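Local coordinates for pyroglutatmate porin OpdO (Pseudomonas aeruginosa, PDB 3SZV), which probably acts as an outer-membrane porin of the OprD family, a beta-barrel channel through which small carboxylates such as pyroglutamate are thought to enter the cell, at residues Asn169-Asn172 / Tyr177-Phe180; Tyr286-Gly291 / Ile302-Asn307. One frame throughout, in Å; residues are numbered along the deposited sequence.

Contact 1: Asn169-Asn172 / Tyr177-Phe180; sequences NKLN and YQVF
The ring of Y177 packs on CB of K170, which approaches obliquely, 3.6 Å from Y177 CD2, and has the carbonyl carbon of N169 at its edge, near the ring plane. The second ring, that of F180, is met at a slant by CB of N169, which lies 3.7 Å from F180 CE1. Between the two segments the backbones illustrate how a barrel strand closes into its loop: the end of strand 159-170 is joined by a single antiparallel bridge, in which N169 and Q178 form a hydrogen-bonded pair. N169 N donates to Q178 O at 2.8 Å in an almost straight bond (170° at the hydrogen), and Q178 N returns a bond to N169 O at 2.9 Å, coming from above that carbonyl plane.

Where the bridge stops, side chains and a water continue it. With its CG set between the backbone N and the carbonyl carbon (chi1 61°), Q178 lays CG against N169 O and carries its extended chain over to L171, whose side chain it crosses at about a right angle; L171 CD1 rests 3.8 Å from Q178 NE2. One water accepts from L171 N at 2.9 Å and lies 2.7 Å from Q178 OE1, which it can serve as donor, though it has more acceptors in reach than protons. K170, folded back by bends at chi3 and chi4, puts NZ 2.8 Å from L171 O; with P143 O, S174 O and Y106 OH, four oxygens surround three protons, which implies sharing. N169 ND2 donates to the carboxylate of E144. The K170 ammonium thus sits among neutral oxygens, carbonyls and a phenol, which would be expected to spread its charge, and the water supplies an acceptor for L171 N just past the strand end.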
loop_
_atom_site.group_PDB
_atom_site.type_symbol
_atom_site.label_atom_id
_atom_site.label_comp_id
_atom_site.label_asym_id
_atom_site.label_seq_id
_atom_site.Cartn_x
_atom_site.Cartn_y
_atom_site.Cartn_z
ATOM N N ASN A 169 10.567 3.656 10.075
ATOM C CA ASN A 169 10.030 2.630 9.192
ATOM C C ASN A 169 10.334 1.277 9.826
ATOM O O ASN A 169 11.494 0.979 10.110
ATOM C CB ASN A 169 10.770 2.748 7.852
ATOM C CG ASN A 169 10.129 1.967 6.704
ATOM O OD1 ASN A 169 10.598 2.077 5.556
ATOM N ND2 ASN A 169 9.088 1.204 6.978
ATOM N N LYS A 170 9.308 0.468 10.075
ATOM C CA LYS A 170 9.542 -0.931 10.420
ATOM C C LYS A 170 9.242 -1.763 9.188
ATOM O O LYS A 170 8.082 -1.932 8.815
ATOM C CB LYS A 170 8.661 -1.402 11.580
ATOM C CG LYS A 170 8.963 -2.864 11.985
ATOM C CD LYS A 170 7.771 -3.566 12.631
ATOM C CE LYS A 170 6.654 -3.850 11.628
ATOM N NZ LYS A 170 7.030 -4.888 10.620
ATOM N N LEU A 171 10.286 -2.252 8.530
ATOM C CA LEU A 171 10.082 -3.040 7.327
ATOM C C LEU A 171 9.195 -4.241 7.624
ATOM O O LEU A 171 9.169 -4.757 8.751
ATOM C CB LEU A 171 11.416 -3.507 6.753
ATOM C CG LEU A 171 12.401 -2.394 6.392
ATOM C CD1 LEU A 171 13.713 -3.002 5.896
ATOM C CD2 LEU A 171 11.828 -1.445 5.346
ATOM N N ASN A 172 8.463 -4.694 6.614
ATOM C CA ASN A 172 7.592 -5.844 6.797
ATOM C C ASN A 172 8.287 -7.040 7.446
ATOM O O ASN A 172 7.693 -7.723 8.273
ATOM C CB ASN A 172 6.883 -6.235 5.484
ATOM C CG ASN A 172 7.824 -6.324 4.298
ATOM O OD1 ASN A 172 9.027 -6.530 4.447
ATOM N ND2 ASN A 172 7.267 -6.177 3.098
ATOM N N TYR A 177 12.017 -0.598 14.444
ATOM C CA TYR A 177 11.919 0.662 13.722
ATOM C C TYR A 177 13.317 1.134 13.342
ATOM O O TYR A 177 14.247 1.062 14.149
ATOM C CB TYR A 177 11.235 1.728 14.580
ATOM C CG TYR A 177 9.731 1.585 14.689
ATOM C CD1 TYR A 177 9.117 1.434 15.925
ATOM C CD2 TYR A 177 8.930 1.611 13.557
ATOM C CE1 TYR A 177 7.740 1.311 16.028
ATOM C CE2 TYR A 177 7.561 1.492 13.644
ATOM C CZ TYR A 177 6.966 1.346 14.875
ATOM O OH TYR A 177 5.591 1.212 14.976
ATOM N N GLN A 178 13.460 1.608 12.111
ATOM C CA GLN A 178 14.723 2.176 11.648
ATOM C C GLN A 178 14.467 3.473 10.905
ATOM O O GLN A 178 13.327 3.810 10.593
ATOM C CB GLN A 178 15.470 1.190 10.746
ATOM C CG GLN A 178 14.728 0.800 9.484
ATOM C CD GLN A 178 15.327 -0.427 8.810
ATOM O OE1 GLN A 178 15.384 -1.510 9.397
ATOM N NE2 GLN A 178 15.777 -0.261 7.572
ATOM N N VAL A 179 15.527 4.219 10.623
ATOM C CA VAL A 179 15.361 5.436 9.841
ATOM C C VAL A 179 15.075 5.114 8.376
ATOM O O VAL A 179 15.197 3.966 7.930
ATOM C CB VAL A 179 16.580 6.375 9.946
ATOM C CG1 VAL A 179 16.799 6.816 11.393
ATOM C CG2 VAL A 179 17.816 5.711 9.378
ATOM N N PHE A 180 14.690 6.138 7.632
ATOM C CA PHE A 180 14.284 5.965 6.245
ATOM C C PHE A 180 15.423 6.067 5.242
ATOM O O PHE A 180 16.460 6.683 5.501
ATOM C CB PHE A 180 13.298 7.068 5.843
ATOM C CG PHE A 180 12.051 7.131 6.675
ATOM C CD1 PHE A 180 11.061 6.177 6.534
ATOM C CD2 PHE A 180 11.843 8.191 7.548
ATOM C CE1 PHE A 180 9.890 6.251 7.290
ATOM C CE2 PHE A 180 10.681 8.271 8.300
ATOM C CZ PHE A 180 9.709 7.310 8.166
HETATM O O HOH W 1 12.828 -2.175 9.859
#

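Contact 2: Tyr286-Gly291 / Ile302-Asn307; sequences YPYIAG and IGDFGN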
loop_
_atom_site.group_PDB
_atom_site.type_symbol
_atom_site.label_atom_id
_atom_site.label_comp_id
_atom_site.label_asym_id
_atom_site.label_seq_id
_atom_site.Cartn_x
_atom_site.Cartn_y
_atom_site.Cartn_z
ATOM N N TYR A 286 11.743 7.069 -10.003
ATOM C CA TYR A 286 10.685 7.561 -9.124
ATOM C C TYR A 286 11.032 7.359 -7.652
ATOM O O TYR A 286 11.233 6.234 -7.213
ATOM C CB TYR A 286 9.416 6.803 -9.429
ATOM C CG TYR A 286 8.199 7.304 -8.685
ATOM C CD1 TYR A 286 7.614 8.516 -9.033
ATOM C CD2 TYR A 286 7.615 6.559 -7.661
ATOM C CE1 TYR A 286 6.480 8.987 -8.396
ATOM C CE2 TYR A 286 6.473 7.032 -7.006
ATOM C CZ TYR A 286 5.913 8.238 -7.386
ATOM O OH TYR A 286 4.779 8.735 -6.784
ATOM N N PRO A 287 11.100 8.451 -6.887
ATOM C CA PRO A 287 11.491 8.272 -5.490
ATOM C C PRO A 287 10.306 7.922 -4.610
ATOM O O PRO A 287 9.183 8.382 -4.834
ATOM C CB PRO A 287 12.044 9.649 -5.102
ATOM C CG PRO A 287 11.282 10.602 -5.972
ATOM C CD PRO A 287 11.064 9.871 -7.288
ATOM N N TYR A 288 10.583 7.087 -3.609
ATOM C CA TYR A 288 9.626 6.750 -2.559
ATOM C C TYR A 288 10.389 6.142 -1.412
ATOM O O TYR A 288 11.544 5.757 -1.563
ATOM C CB TYR A 288 8.532 5.796 -3.053
ATOM C CG TYR A 288 8.916 4.495 -3.743
ATOM C CD1 TYR A 288 8.769 3.274 -3.096
ATOM C CD2 TYR A 288 9.333 4.484 -5.076
ATOM C CE1 TYR A 288 9.054 2.077 -3.744
ATOM C CE2 TYR A 288 9.603 3.294 -5.731
ATOM C CZ TYR A 288 9.466 2.097 -5.058
ATOM O OH TYR A 288 9.697 0.899 -5.669
ATOM N N ILE A 289 9.734 6.023 -0.260
ATOM C CA ILE A 289 10.381 5.456 0.905
ATOM C C ILE A 289 10.705 3.977 0.665
ATOM O O ILE A 289 9.842 3.185 0.286
ATOM C CB ILE A 289 9.480 5.638 2.130
ATOM C CG1 ILE A 289 9.471 7.104 2.545
ATOM C CG2 ILE A 289 9.967 4.779 3.282
ATOM C CD1 ILE A 289 8.330 7.466 3.465
ATOM N N ALA A 290 11.977 3.610 0.833
ATOM C CA ALA A 290 12.381 2.223 0.622
ATOM C C ALA A 290 11.597 1.294 1.540
ATOM O O ALA A 290 11.433 1.598 2.732
ATOM C CB ALA A 290 13.894 2.055 0.868
ATOM N N GLY A 291 11.123 0.184 0.984
ATOM C CA GLY A 291 10.356 -0.771 1.767
ATOM C C GLY A 291 8.861 -0.556 1.655
ATOM O O GLY A 291 8.080 -1.440 2.041
ATOM N N ILE A 302 6.189 -7.552 -8.736
ATOM C CA ILE A 302 7.619 -7.391 -8.496
ATOM C C ILE A 302 8.074 -5.964 -8.788
ATOM O O ILE A 302 8.572 -5.254 -7.899
ATOM C CB ILE A 302 8.440 -8.394 -9.317
ATOM C CG1 ILE A 302 8.052 -9.830 -8.930
ATOM C CG2 ILE A 302 9.944 -8.169 -9.103
ATOM C CD1 ILE A 302 8.741 -10.906 -9.734
ATOM N N GLY A 303 7.872 -5.526 -10.020
ATOM C CA GLY A 303 8.429 -4.256 -10.452
ATOM C C GLY A 303 7.538 -3.039 -10.327
ATOM O O GLY A 303 6.299 -3.140 -10.300
ATOM N N ASP A 304 8.170 -1.875 -10.241
ATOM C CA ASP A 304 7.442 -0.620 -10.172
ATOM C C ASP A 304 7.384 0.127 -11.507
ATOM O O ASP A 304 6.622 1.090 -11.652
ATOM C CB ASP A 304 7.979 0.293 -9.053
ATOM C CG ASP A 304 9.423 0.683 -9.243
ATOM O OD1 ASP A 304 9.992 0.463 -10.344
ATOM O OD2 ASP A 304 9.998 1.243 -8.278
ATOM N N PHE A 305 8.173 -0.331 -12.480
ATOM C CA PHE A 305 8.275 0.331 -13.777
ATOM C C PHE A 305 8.599 1.812 -13.602
ATOM O O PHE A 305 8.178 2.673 -14.370
ATOM C CB PHE A 305 7.047 0.020 -14.641
ATOM C CG PHE A 305 7.012 -1.420 -15.070
ATOM C CD1 PHE A 305 7.543 -1.809 -16.296
ATOM C CD2 PHE A 305 6.545 -2.403 -14.203
ATOM C CE1 PHE A 305 7.572 -3.148 -16.669
ATOM C CE2 PHE A 305 6.566 -3.735 -14.568
ATOM C CZ PHE A 305 7.078 -4.111 -15.806
ATOM N N GLY A 306 9.413 2.069 -12.582
ATOM C CA GLY A 306 9.770 3.423 -12.198
ATOM C C GLY A 306 11.223 3.762 -12.463
ATOM O O GLY A 306 11.762 4.708 -11.886
ATOM N N ASN A 307 11.859 2.980 -13.333
ATOM C CA ASN A 307 13.247 3.239 -13.709
ATOM C C ASN A 307 13.422 4.534 -14.497
ATOM O O ASN A 307 12.469 5.062 -15.075
ATOM C CB ASN A 307 13.804 2.049 -14.500
ATOM C CG ASN A 307 13.891 0.800 -13.657
ATOM O OD1 ASN A 307 14.801 0.666 -12.830
ATOM N ND2 ASN A 307 12.956 -0.126 -13.858
#
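Two first torsions of the same kind bring Y288 and D304 together: in each, CG stands between the backbone N and the carbonyl carbon (chi1 53° for Y288, 61° for D304), and each side chain starts out toward the other segment. Both belong to the long connection between barrel strands 271-281 and 311-320, which doubles back on itself so that 286-291 and 302-307 meet without forming regular strand. The phenol of Y288 donates to the carboxylate, OH lying 2.6 Å from D304 OD2. That oxygen sits in the plane of the tyrosine ring, at its edge, and is met on its anti side, somewhat out of the carboxylate plane; ring and carboxylate planes stand 71° apart.

The other carboxylate oxygen is turned to its own backbone. D304 OD1 accepts from G306 N at 2.8 Å, an Asx turn in which the donor lies well above the carboxylate plane, and it also forms a salt bridge with R184. One aspartate therefore shapes its own turn, holds the tyrosine of the facing segment and pairs with an arginine, whose charge would be expected to favour the ionised acid in this buried setting. G306, placed by the turn and without a side chain, lets its backbone approach Y286, the CA atoms of the two being 5.2 Å apart. With CG anti to the backbone N, the Y286 ring leaves the other segment and packs on N257 and A259 of strand 256-268. Its amide makes the remaining bond: Y286 N reaches G306 O at 3.0 Å, fairly straight and in the carbonyl plane.

Contact 1 ties off the end of one barrel strand, whereas contact 2 folds a much later loop upon itself; yet their centres lie only about 16 Å apart and the two touch. The meeting is made by residues 289-291: CG2 of I289 lies 3.7 Å from F180 CD1 and also touches the amide end of N169, whose OD1 packs 3.0 Å from A290 O, two acceptors side by side, and the CA of G291 packs at 3.9 Å from CD2 of L171. Backbone bonds of Y288 with N183 and of A290 with S181 join the loop of contact 2 to the chain just after contact 1. Bound detergent (C8E) lies about 11 Å from the side chains of K170 and Y286.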